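Local coordinates for cystathionine beta-lyase family protein, YNBB B.subtilis ortholog (Clostridium acetobutylicum, PDB 3HVY) that binds pyridoxal phosphate and is probably a carbon-sulfur lyase related to cystathionine beta-lyase and methionine gamma-lyase, possibly involved in aluminium resistance, at residues 337-340 with 344-347. Residues are numbered along the deposited sequence; the frame is centred on the assembly and turned at random.
Sequences IKFN and KLID
Phe339 lays one face of its ring against the backbone of Lys344 and Leu345 in the first turn of helix 342-354. The side chain can be followed outward. Its CB lies 3.9 Å from Leu345 N and also near Lys344 CB. CG is anti to the carbonyl carbon of Phe339 (chi1 -69°), which carries the ring toward the helix. CG then meets Leu345 CA at 3.8 Å. Farther out, CD1 lies 4.0 Å from Lys344 O, which sits over the same face as Leu345 CA, and CE1 passes the same oxygen a little farther off. On the other side of the ring, CD2 touches Leu345 CD1 at 3.7 Å, and CE2 packs on that methyl too. Leu345 CA sits over the face as a CH-pi contact, 4.1 Å from the ring centroid of Phe339 and 22° off the ring normal. The opposite face receives CG2 of Ile337, displaced toward the rim. The ring is thus held between Ile337 of the preceding strand and the helix. The Leu345 side chain crosses that of Phe339 at about a right angle.

Lys344 adds a polar link. Its chain is extended beyond CG and runs past the Phe339 carbonyl. A water bridges the two: it donates to Phe339 O at 2.6 Å and accepts from Lys344 NZ at 2.6 Å.

The contact packs the start of helix 342-354 against the residue that follows strand 334-338. Asp341 in the short link accepts a hydrogen bond from Lys344 N. Strand 334-338 runs antiparallel to strands 321-323 and 402-406. The rings of Phe320 and of Phe348, from the same helix 342-354, meet that of Phe339, and Met315 of helix 287-317 touches its side chain, placing it in the hydrophobic layer between this sheet and its helices.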
loop_
_atom_site.group_PDB
_atom_site.type_symbol
_atom_site.label_atom_id
_atom_site.label_comp_id
_atom_site.label_asym_id
_atom_site.label_seq_id
_atom_site.Cartn_x
_atom_site.Cartn_y
_atom_site.Cartn_z
ATOM N N ILE D 337 -29.136 22.997 11.376
ATOM C CA ILE D 337 -30.512 22.778 11.757
ATOM C C ILE D 337 -30.640 23.257 13.231
ATOM O O ILE D 337 -29.884 22.792 14.079
ATOM C CB ILE D 337 -30.876 21.279 11.720
ATOM C CG1 ILE D 337 -30.479 20.607 10.375
ATOM C CG2 ILE D 337 -32.387 21.072 12.084
ATOM C CD1 ILE D 337 -30.557 19.075 10.417
ATOM N N LYS D 338 -31.534 24.199 13.511
ATOM C CA LYS D 338 -31.750 24.681 14.892
ATOM C C LYS D 338 -32.800 23.794 15.570
ATOM O O LYS D 338 -33.986 23.957 15.377
ATOM C CB LYS D 338 -32.164 26.138 14.880
ATOM C CG LYS D 338 -32.232 26.809 16.239
ATOM C CD LYS D 338 -32.599 28.288 16.156
ATOM C CE LYS D 338 -31.514 29.114 15.429
ATOM N NZ LYS D 338 -31.703 30.599 15.520
ATOM N N PHE D 339 -32.348 22.836 16.362
ATOM C CA PHE D 339 -33.276 21.902 17.004
ATOM C C PHE D 339 -34.051 22.554 18.161
ATOM O O PHE D 339 -35.180 22.169 18.426
ATOM C CB PHE D 339 -32.536 20.632 17.441
ATOM C CG PHE D 339 -32.066 19.788 16.297
ATOM C CD1 PHE D 339 -32.933 18.906 15.676
ATOM C CD2 PHE D 339 -30.793 19.922 15.804
ATOM C CE1 PHE D 339 -32.524 18.152 14.629
ATOM C CE2 PHE D 339 -30.358 19.160 14.760
ATOM C CZ PHE D 339 -31.226 18.272 14.168
ATOM N N ASN D 340 -33.444 23.550 18.812
ATOM C CA ASN D 340 -34.036 24.281 19.949
ATOM C C ASN D 340 -34.351 23.354 21.115
ATOM O O ASN D 340 -35.258 23.634 21.906
ATOM C CB ASN D 340 -35.315 25.037 19.559
ATOM C CG ASN D 340 -35.047 26.398 18.984
ATOM O OD1 ASN D 340 -34.206 27.153 19.493
ATOM N ND2 ASN D 340 -35.772 26.739 17.901
ATOM N N LYS D 344 -33.519 16.480 21.104
ATOM C CA LYS D 344 -33.727 16.405 19.635
ATOM C C LYS D 344 -32.404 16.435 18.867
ATOM O O LYS D 344 -32.181 15.659 17.930
ATOM C CB LYS D 344 -34.675 17.516 19.170
ATOM C CG LYS D 344 -36.110 17.327 19.615
ATOM C CD LYS D 344 -36.930 18.537 19.221
ATOM C CE LYS D 344 -38.382 18.385 19.563
ATOM N NZ LYS D 344 -39.079 19.644 19.208
ATOM N N LEU D 345 -31.513 17.326 19.281
ATOM C CA LEU D 345 -30.204 17.415 18.673
ATOM C C LEU D 345 -29.438 16.101 18.773
ATOM O O LEU D 345 -28.847 15.626 17.794
ATOM C CB LEU D 345 -29.398 18.515 19.355
ATOM C CG LEU D 345 -27.923 18.711 18.984
ATOM C CD1 LEU D 345 -27.688 18.892 17.498
ATOM C CD2 LEU D 345 -27.349 19.899 19.765
ATOM N N ILE D 346 -29.418 15.546 19.976
ATOM C CA ILE D 346 -28.612 14.369 20.246
ATOM C C ILE D 346 -29.199 13.188 19.530
ATOM O O ILE D 346 -28.482 12.448 18.853
ATOM C CB ILE D 346 -28.480 14.111 21.752
ATOM C CG1 ILE D 346 -27.518 15.173 22.347
ATOM C CG2 ILE D 346 -28.020 12.683 22.007
ATOM C CD1 ILE D 346 -27.683 15.374 23.852
ATOM N N ASP D 347 -30.508 13.056 19.619
ATOM C CA ASP D 347 -31.203 11.984 18.944
ATOM C C ASP D 347 -30.945 12.024 17.438
ATOM O O ASP D 347 -30.800 10.989 16.810
ATOM C CB ASP D 347 -32.705 12.045 19.222
ATOM C CG ASP D 347 -33.081 11.542 20.640
ATOM O OD1 ASP D 347 -32.172 11.119 21.405
ATOM O OD2 ASP D 347 -34.300 11.562 20.976
HETATM O O HOH W 1 -37.704 21.863 19.055
#